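PDB 4RKR: transcriptional regulator, LacI family from Arthrobacter sp., which probably acts as a sugar-responsive transcriptional regulator of the LacI family, binding galactose and glucose units in a cleft of its periplasmic-binding-protein-like effector domain. Local coordinates for residues S107-Y112 against R273-H278. Residues are numbered along the deposited sequence; the frame is centred on the assembly and turned at random.
Sequences SINFDY and RTTLKH. With GAL (beta-D-galactopyranose), chain E.
Parallel strand pairing joins Ser107-Phe110 to Arg273-Leu276 as neighbours in the central sheet, and the pair runs out at its C-terminal ends toward the sugar cleft. Thr274 N donates to Ser107 O (2.9 Å), Asn109 N to Thr274 O, Leu276 N to Asn109 O and Asp111 N to Leu276 O, the last more bent, at 149°. On one face Ile108 lies alongside Thr274, CD1 against CB at 3.6 Å, while its CG2 meets Leu276 CD1. Leu276 also sets its CB against Phe110 CD1 (3.8 Å), and helix 246-262 packs on this apolar group through Leu256 and Val249. Such a late strand returning to the N-terminal half is characteristic of the periplasmic-binding-protein-like fold of LacI regulators, whose two lobes flank the effector site. There the Phe110 ring brings CE2 to 3.3 Å from O6 of the galactose; an alanine here would probably open a gap between Leu276 CB and the sugar O6, both left without the ring they now touch. His278 completes a cluster with Phe110 and Tyr112, its CE1 lying 3.6 Å from Tyr112 CE1, with the two ring planes inclined at 40°. A water in the imidazole plane bonds to His278 ND1, accepts from His278 N and donates to Asp111 O. With CG anti to the backbone N (chi1 -172°), Asp111 runs beside the extended Lys277 and forms a salt bridge, OD2 to NZ 3.6 Å, while OD1 weakly caps His114 N at the start of helix 112-125. Tyr112 OH is hydrogen-bonded to Asp98, which also binds the galactose.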
# COMPACT_ATOMS: atom_id res chain seq x y z
N SER A 107 -16.88 1.63 -18.39
CA SER A 107 -15.53 1.10 -18.48
C SER A 107 -14.47 2.17 -18.64
O SER A 107 -14.65 3.14 -19.37
CB SER A 107 -15.43 0.17 -19.68
OG SER A 107 -14.24 -0.57 -19.60
N ILE A 108 -13.34 1.95 -17.98
CA ILE A 108 -12.14 2.80 -18.13
C ILE A 108 -10.99 1.92 -18.57
O ILE A 108 -10.67 0.93 -17.91
CB ILE A 108 -11.70 3.44 -16.78
CG1 ILE A 108 -12.81 4.28 -16.14
CG2 ILE A 108 -10.41 4.23 -16.95
CD1 ILE A 108 -13.33 5.42 -16.99
N ASN A 109 -10.37 2.27 -19.69
CA ASN A 109 -9.20 1.54 -20.13
C ASN A 109 -8.06 2.48 -20.50
O ASN A 109 -8.22 3.69 -20.55
CB ASN A 109 -9.54 0.60 -21.27
CG ASN A 109 -9.97 1.34 -22.50
OD1 ASN A 109 -10.85 2.19 -22.46
ND2 ASN A 109 -9.35 1.01 -23.61
N PHE A 110 -6.89 1.90 -20.74
CA PHE A 110 -5.69 2.68 -20.93
C PHE A 110 -5.09 2.40 -22.30
O PHE A 110 -5.23 1.31 -22.86
CB PHE A 110 -4.72 2.34 -19.82
CG PHE A 110 -5.30 2.48 -18.44
CD1 PHE A 110 -5.51 3.73 -17.89
CD2 PHE A 110 -5.66 1.36 -17.71
CE1 PHE A 110 -6.05 3.87 -16.63
CE2 PHE A 110 -6.21 1.49 -16.44
CZ PHE A 110 -6.40 2.75 -15.89
N ASP A 111 -4.45 3.42 -22.85
CA ASP A 111 -3.85 3.31 -24.17
C ASP A 111 -2.45 2.72 -24.02
O ASP A 111 -1.49 3.46 -23.82
CB ASP A 111 -3.79 4.69 -24.81
CG ASP A 111 -3.36 4.64 -26.24
OD1 ASP A 111 -3.00 3.54 -26.73
OD2 ASP A 111 -3.38 5.70 -26.88
N TYR A 112 -2.33 1.40 -24.12
CA TYR A 112 -1.03 0.74 -23.89
C TYR A 112 -0.06 0.85 -25.07
O TYR A 112 1.15 0.64 -24.90
CB TYR A 112 -1.22 -0.73 -23.48
CG TYR A 112 -1.69 -0.89 -22.05
CD1 TYR A 112 -0.89 -0.46 -20.99
CD2 TYR A 112 -2.92 -1.46 -21.75
CE1 TYR A 112 -1.31 -0.58 -19.68
CE2 TYR A 112 -3.35 -1.58 -20.44
CZ TYR A 112 -2.54 -1.14 -19.41
OH TYR A 112 -2.93 -1.26 -18.11
N ARG A 273 -17.55 4.44 -22.08
CA ARG A 273 -16.21 3.87 -22.17
C ARG A 273 -15.21 4.99 -22.35
O ARG A 273 -15.28 5.73 -23.32
CB ARG A 273 -16.12 2.93 -23.36
CG ARG A 273 -16.64 1.54 -23.08
CD ARG A 273 -18.15 1.45 -23.18
NE ARG A 273 -18.57 0.07 -22.98
CZ ARG A 273 -19.18 -0.42 -21.89
NH1 ARG A 273 -19.54 0.35 -20.85
NH2 ARG A 273 -19.46 -1.71 -21.86
N THR A 274 -14.32 5.14 -21.38
CA THR A 274 -13.32 6.19 -21.41
C THR A 274 -11.94 5.58 -21.46
O THR A 274 -11.65 4.59 -20.78
CB THR A 274 -13.40 7.07 -20.15
OG1 THR A 274 -14.71 7.62 -20.04
CG2 THR A 274 -12.39 8.21 -20.21
N THR A 275 -11.08 6.19 -22.27
CA THR A 275 -9.71 5.76 -22.38
C THR A 275 -8.80 6.83 -21.78
O THR A 275 -8.92 8.01 -22.09
CB THR A 275 -9.34 5.47 -23.83
OG1 THR A 275 -10.15 4.39 -24.30
CG2 THR A 275 -7.86 5.10 -23.94
N LEU A 276 -7.91 6.39 -20.90
CA LEU A 276 -6.92 7.27 -20.30
C LEU A 276 -5.52 6.91 -20.78
O LEU A 276 -5.28 5.81 -21.31
CB LEU A 276 -6.98 7.17 -18.79
CG LEU A 276 -8.34 7.55 -18.21
CD1 LEU A 276 -8.26 7.53 -16.70
CD2 LEU A 276 -8.78 8.92 -18.71
N LYS A 277 -4.59 7.84 -20.57
CA LYS A 277 -3.23 7.71 -21.06
C LYS A 277 -2.24 7.90 -19.94
O LYS A 277 -2.46 8.71 -19.05
CB LYS A 277 -2.96 8.73 -22.17
CG LYS A 277 -3.65 8.41 -23.49
CD LYS A 277 -3.04 9.16 -24.66
CE LYS A 277 -3.72 8.80 -25.97
NZ LYS A 277 -2.90 9.24 -27.13
N HIS A 278 -1.14 7.14 -20.01
CA HIS A 278 -0.03 7.27 -19.07
C HIS A 278 0.80 8.46 -19.51
O HIS A 278 0.82 8.79 -20.69
CB HIS A 278 0.88 6.04 -19.10
CG HIS A 278 0.20 4.76 -18.70
ND1 HIS A 278 -0.62 4.05 -19.54
CD2 HIS A 278 0.28 4.04 -17.55
CE1 HIS A 278 -1.04 2.96 -18.93
NE2 HIS A 278 -0.51 2.94 -17.72
C1 GAL E . -2.96 -4.42 -13.24
C2 GAL E . -1.57 -4.39 -12.60
C3 GAL E . -1.35 -3.08 -11.84
C4 GAL E . -1.68 -1.89 -12.73
C5 GAL E . -3.06 -2.06 -13.36
C6 GAL E . -3.33 -0.91 -14.32
O2 GAL E . -1.47 -5.49 -11.69
O3 GAL E . 0.00 -2.92 -11.40
O4 GAL E . -0.70 -1.79 -13.75
O5 GAL E . -3.15 -3.29 -14.08
O6 GAL E . -4.73 -0.88 -14.61
O HOH W 1 -1.24 5.22 -22.07